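Local coordinates for telomeric DNA-binding factor trf1 (PDB 6K5S), which probably binds telomeric DNA repeats in fission yeast and carries an all-helical TRF-family domain that probably dimerises, at residues Tyr206-Gly209 against Lys210-Glu214; Lys132-Ala135 against Tyr136-Ala139; Ala45-Lys48 against Val49-Phe53. All coordinates share one frame; numbering follows the deposited sequence.

Overall arrangement
Three local contacts, each within a helix or at its start, follow one another along this all-helical chain in the order contact 3, contact 2, contact 1. Contact 3 lies in helix 41-60. Contact 2 belongs to helix 122-141 and contact 1 to the start of helix 208-222; their centres are about 12 Å apart, and they touch mainly through Q134, whose side chain meets Y206, W208 and F211, and through T133 on the Y206 ring. The centre of contact 3 is about 25 Å from that of contact 1 and about 28 Å from that of contact 2. Contact 3 thus lies partly at the subunit interface, while contacts 1 and 2 belong to helix packing within one TRF-family domain.

Contact 1: Tyr206-Gly209 against Lys210-Glu214; sequences YPWG and KFLSE
P207 O opens helix 208-222 by accepting weak hydrogen bonds from K210 N and F211 N, both at 3.3 Å, and regular helical bonding takes over with L212 N to W208 O (2.8 Å, N-H...O angle 166°) and S213 N to G209 O. The P207 ring flanks the first turn, its CG 3.7 Å from CB of K210. W208 dominates the side-chain packing. With CG anti to the backbone N (chi1 177°), its indole reaches forward along the helix to residues three and four positions on. At the six-membered ring, CZ3 lies 3.6 Å from CD2 of F211; the two aromatic planes are inclined at 42° with centroids 5.5 Å apart, an oblique pairing. Toward the pyrrole side, CD1 of L212 settles 3.5 Å from NE1 of W208 and also meets CZ2. This is the N-terminus of a helix with P207 at the N-cap position, where the chain turns out of the short helix 202-205 into the last long helix of the TRF-family domain. W208 and F211 both rest on Q134 of helix 122-141, while L212 packs on V28 and S32 of helix 28-36, so this turn bridges two other helices. On another side of the turn, K210 bends at its last two torsions to bring NZ 2.8 Å from OE2 of E214, a salt bridge with NZ above the carboxylate plane.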
# COMPACT_ATOMS: atom_id res chain seq x y z
N TYR A 206 11.38 23.77 28.04
CA TYR A 206 11.63 22.62 27.18
C TYR A 206 10.62 22.70 26.04
O TYR A 206 9.62 21.97 26.02
CB TYR A 206 11.53 21.31 27.95
CG TYR A 206 12.50 21.19 29.11
CD1 TYR A 206 13.84 20.88 28.90
CD2 TYR A 206 12.07 21.38 30.41
CE1 TYR A 206 14.72 20.76 29.97
CE2 TYR A 206 12.93 21.27 31.48
CZ TYR A 206 14.26 20.97 31.26
OH TYR A 206 15.10 20.86 32.34
N PRO A 207 10.85 23.60 25.07
CA PRO A 207 9.85 23.82 24.01
C PRO A 207 9.68 22.59 23.14
O PRO A 207 10.63 21.84 22.87
CB PRO A 207 10.43 25.00 23.21
CG PRO A 207 11.91 24.89 23.42
CD PRO A 207 12.07 24.40 24.85
N TRP A 208 8.44 22.39 22.69
CA TRP A 208 8.14 21.25 21.82
C TRP A 208 8.94 21.32 20.53
O TRP A 208 9.56 20.33 20.11
CB TRP A 208 6.64 21.22 21.54
CG TRP A 208 6.21 20.15 20.59
CD1 TRP A 208 5.71 20.32 19.34
CD2 TRP A 208 6.20 18.74 20.84
NE1 TRP A 208 5.39 19.10 18.78
CE2 TRP A 208 5.69 18.11 19.69
CE3 TRP A 208 6.60 17.95 21.93
CZ2 TRP A 208 5.55 16.73 19.60
CZ3 TRP A 208 6.45 16.58 21.84
CH2 TRP A 208 5.94 15.98 20.68
N GLY A 209 8.96 22.49 19.90
CA GLY A 209 9.69 22.64 18.64
C GLY A 209 11.12 22.16 18.74
O GLY A 209 11.63 21.51 17.82
N LYS A 210 11.77 22.42 19.87
CA LYS A 210 13.13 21.91 20.05
C LYS A 210 13.14 20.39 20.11
O LYS A 210 14.04 19.75 19.56
CB LYS A 210 13.76 22.52 21.30
CG LYS A 210 15.25 22.32 21.37
CD LYS A 210 15.84 22.97 22.62
CE LYS A 210 16.45 21.93 23.54
NZ LYS A 210 17.55 21.19 22.87
N PHE A 211 12.15 19.78 20.78
CA PHE A 211 12.15 18.32 20.79
C PHE A 211 11.86 17.77 19.40
O PHE A 211 12.46 16.76 18.99
CB PHE A 211 11.12 17.78 21.80
CG PHE A 211 10.97 16.28 21.74
CD1 PHE A 211 11.98 15.46 22.20
CD2 PHE A 211 9.85 15.70 21.19
CE1 PHE A 211 11.86 14.09 22.15
CE2 PHE A 211 9.72 14.31 21.12
CZ PHE A 211 10.72 13.51 21.60
N LEU A 212 10.95 18.40 18.67
CA LEU A 212 10.68 17.95 17.32
C LEU A 212 11.96 17.95 16.50
O LEU A 212 12.29 16.96 15.83
CB LEU A 212 9.63 18.86 16.69
CG LEU A 212 8.43 18.31 15.91
CD1 LEU A 212 7.61 17.35 16.75
CD2 LEU A 212 7.57 19.48 15.47
N SER A 213 12.74 19.03 16.60
CA SER A 213 13.98 19.13 15.84
C SER A 213 14.99 18.09 16.32
O SER A 213 15.72 17.50 15.50
CB SER A 213 14.55 20.54 15.97
OG SER A 213 15.28 20.89 14.80
N GLU A 214 15.03 17.81 17.62
CA GLU A 214 15.92 16.77 18.12
C GLU A 214 15.59 15.42 17.49
O GLU A 214 16.49 14.70 17.04
CB GLU A 214 15.84 16.67 19.64
CG GLU A 214 16.18 17.93 20.43
CD GLU A 214 17.66 18.23 20.48
OE1 GLU A 214 18.46 17.29 20.27
OE2 GLU A 214 18.03 19.40 20.74

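Contact 2: Lys132-Ala135 against Tyr136-Ala139; sequences KTQA and YISA
T133 and I137, one turn apart in helix 122-141, run side by side and point the same way, with CG2 of T133 3.9 Å from CD1 of I137. The isoleucine's CG1 stands anti to its carbonyl carbon (chi1 -71°), which folds that branch back along the helix and sets CG1 3.3 Å from O of T133. The same carbonyl accepts the N-H of I137 at 3.0 Å and lies near the plane of the Y136 ring, at its edge. Q134 lies alongside I137 too, its NE2 4.1 Å from the isoleucine CD1. Helical i to i+4 bonds underlie these contacts, including Y136 N to K132 O and S138 N to Q134 O at 2.9 Å each.

Farther out, Y206 covers T133 and I137, its backbone O taking a hydrogen bond from NE2 of Q134. OG1 of T133 is hydrogen-bonded back to M129 O within the helix and outward to R189 NH1, and Y136 OH to Q199 OE1; helix 147-154 packs against the Y136 ring. The methyls of T133 and I137 touch along the helix and also meet Y206, while T133 OG1, Q134 NE2 and Y136 OH, on buried side chains, all have partners.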
# COMPACT_ATOMS: atom_id res chain seq x y z
N LYS A 132 10.66 11.73 27.63
CA LYS A 132 9.99 11.64 28.93
C LYS A 132 9.61 13.04 29.43
O LYS A 132 8.52 13.23 29.98
CB LYS A 132 10.90 10.93 29.95
CG LYS A 132 11.18 9.44 29.60
CD LYS A 132 12.28 8.87 30.51
CE LYS A 132 12.44 7.33 30.37
NZ LYS A 132 11.16 6.63 30.68
N THR A 133 10.46 14.03 29.17
CA THR A 133 10.16 15.39 29.59
C THR A 133 8.92 15.93 28.88
O THR A 133 8.05 16.54 29.51
CB THR A 133 11.36 16.31 29.33
OG1 THR A 133 12.49 15.79 30.04
CG2 THR A 133 11.04 17.73 29.86
N GLN A 134 8.81 15.70 27.57
CA GLN A 134 7.60 16.12 26.86
C GLN A 134 6.38 15.32 27.30
O GLN A 134 5.27 15.87 27.38
CB GLN A 134 7.79 16.00 25.34
CG GLN A 134 8.86 16.95 24.75
CD GLN A 134 8.63 18.42 25.13
OE1 GLN A 134 7.51 18.92 25.03
NE2 GLN A 134 9.69 19.10 25.56
N ALA A 135 6.54 14.02 27.57
CA ALA A 135 5.39 13.27 28.10
C ALA A 135 4.92 13.86 29.42
O ALA A 135 3.71 13.97 29.66
CB ALA A 135 5.74 11.79 28.27
N TYR A 136 5.87 14.24 30.29
CA TYR A 136 5.51 14.85 31.56
C TYR A 136 4.76 16.16 31.33
O TYR A 136 3.71 16.39 31.94
CB TYR A 136 6.77 15.06 32.41
CG TYR A 136 6.54 15.91 33.65
CD1 TYR A 136 5.79 15.41 34.72
CD2 TYR A 136 7.06 17.20 33.75
CE1 TYR A 136 5.56 16.18 35.86
CE2 TYR A 136 6.83 17.99 34.88
CZ TYR A 136 6.09 17.45 35.95
OH TYR A 136 5.85 18.20 37.09
N ILE A 137 5.28 17.01 30.44
CA ILE A 137 4.67 18.32 30.20
C ILE A 137 3.28 18.17 29.62
O ILE A 137 2.34 18.85 30.03
CB ILE A 137 5.59 19.15 29.29
CG1 ILE A 137 6.83 19.57 30.08
CG2 ILE A 137 4.81 20.34 28.72
CD1 ILE A 137 7.98 20.07 29.19
N SER A 138 3.11 17.25 28.67
CA SER A 138 1.78 17.01 28.12
C SER A 138 0.84 16.44 29.18
O SER A 138 -0.32 16.86 29.29
CB SER A 138 1.86 16.06 26.92
OG SER A 138 0.55 15.71 26.48
N ALA A 139 1.31 15.47 29.97
CA ALA A 139 0.44 14.86 30.97
C ALA A 139 -0.02 15.90 31.98
O ALA A 139 -1.20 15.92 32.37
CB ALA A 139 1.15 13.70 31.64

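Contact 3: Ala45-Lys48 against Val49-Phe53; sequences AFTK and VMNMF
One face of the F46 ring is covered by the M50 side chain, whose CG sits 3.3 Å above the ring plane and is offset toward the rim. This is a CH-pi contact, with CG of M50 3.6 Å from the centroid of the F46 ring and 23° off its normal. SD of M50 lies farther round, 4.3 Å from the same centroid and oblique to the ring, completing a Met-aromatic contact; its nearest ring atom is CZ of F46, at 3.6 Å. F46 holds CG anti to the backbone N (chi1 178°), carrying the ring forward along helix 41-60, and M50 bends at chi2 and chi3 as it passes over it. The backbone joins the same pair, M50 N binding F46 O at 2.8 Å.

A second i to i+4 pair runs side by side where T47 meets N51: CG2 of T47 is 3.9 Å from ND2 of N51, and CG of N51 leans on T47 O. OG1 of T47 is hydrogen-bonded back to G43 O. CE of M52 comes 3.4 Å from O of K48.

The F46-M50 pair faces the interior, F46 against I23, I34 and V35 and M50 against I20, on helices 10-24 and 28-36. Elsewhere on the helix, K48 and M52 pack on I59 of the second subunit and N51 on M55 of that subunit, consistent with a TRF-family dimer interface. The pair is probably held chiefly by dispersion between CG and the ring face, with the polarisable sulfur adding to it, whereas the dimer-facing residues combine apolar and polar side chains.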
# COMPACT_ATOMS: atom_id res chain seq x y z
N ALA A 45 -0.38 14.70 -1.12
CA ALA A 45 0.32 13.44 -1.37
C ALA A 45 0.64 12.73 -0.06
O ALA A 45 0.53 11.50 0.03
CB ALA A 45 1.60 13.71 -2.16
N PHE A 46 1.01 13.49 0.97
CA PHE A 46 1.23 12.90 2.29
C PHE A 46 -0.05 12.30 2.85
O PHE A 46 -0.03 11.22 3.44
CB PHE A 46 1.80 13.95 3.25
CG PHE A 46 2.03 13.45 4.65
CD1 PHE A 46 3.10 12.63 4.94
CD2 PHE A 46 1.16 13.80 5.68
CE1 PHE A 46 3.31 12.17 6.24
CE2 PHE A 46 1.37 13.34 6.99
CZ PHE A 46 2.45 12.52 7.26
N THR A 47 -1.19 12.99 2.67
CA THR A 47 -2.46 12.46 3.19
C THR A 47 -2.81 11.10 2.57
O THR A 47 -3.23 10.19 3.29
CB THR A 47 -3.59 13.45 2.98
OG1 THR A 47 -3.35 14.60 3.80
CG2 THR A 47 -4.92 12.82 3.40
N LYS A 48 -2.61 10.94 1.27
CA LYS A 48 -2.89 9.65 0.63
C LYS A 48 -1.92 8.56 1.10
O LYS A 48 -2.32 7.41 1.33
CB LYS A 48 -2.86 9.79 -0.88
CG LYS A 48 -3.86 10.82 -1.42
CD LYS A 48 -3.77 10.90 -2.93
CE LYS A 48 -4.97 11.60 -3.52
NZ LYS A 48 -4.99 13.02 -3.14
N VAL A 49 -0.64 8.90 1.22
CA VAL A 49 0.34 7.97 1.78
C VAL A 49 -0.05 7.56 3.20
O VAL A 49 -0.03 6.37 3.55
CB VAL A 49 1.75 8.58 1.73
CG1 VAL A 49 2.71 7.76 2.57
CG2 VAL A 49 2.22 8.65 0.27
N MET A 50 -0.44 8.53 4.03
CA MET A 50 -0.81 8.20 5.41
C MET A 50 -2.05 7.33 5.47
O MET A 50 -2.16 6.45 6.34
CB MET A 50 -1.03 9.46 6.25
CG MET A 50 0.28 10.11 6.70
SD MET A 50 1.44 9.10 7.69
CE MET A 50 0.32 8.36 8.88
N ASN A 51 -3.02 7.56 4.58
CA ASN A 51 -4.22 6.73 4.55
C ASN A 51 -3.90 5.30 4.17
O ASN A 51 -4.47 4.35 4.73
CB ASN A 51 -5.25 7.31 3.59
CG ASN A 51 -5.93 8.55 4.14
OD1 ASN A 51 -5.86 8.83 5.34
ND2 ASN A 51 -6.61 9.30 3.27
N MET A 52 -2.99 5.11 3.21
CA MET A 52 -2.58 3.75 2.89
C MET A 52 -1.79 3.16 4.05
O MET A 52 -1.95 1.97 4.37
CB MET A 52 -1.77 3.70 1.59
CG MET A 52 -2.64 3.73 0.27
SD MET A 52 -1.63 3.81 -1.25
CE MET A 52 -0.80 5.33 -0.93
N PHE A 53 -0.96 3.97 4.70
CA PHE A 53 -0.13 3.46 5.79
C PHE A 53 -1.00 3.00 6.95
O PHE A 53 -0.80 1.91 7.49
CB PHE A 53 0.87 4.51 6.25
CG PHE A 53 1.87 4.00 7.26
CD1 PHE A 53 2.80 3.03 6.90
CD2 PHE A 53 1.87 4.47 8.56
CE1 PHE A 53 3.72 2.56 7.83
CE2 PHE A 53 2.77 4.00 9.49
CZ PHE A 53 3.71 3.03 9.12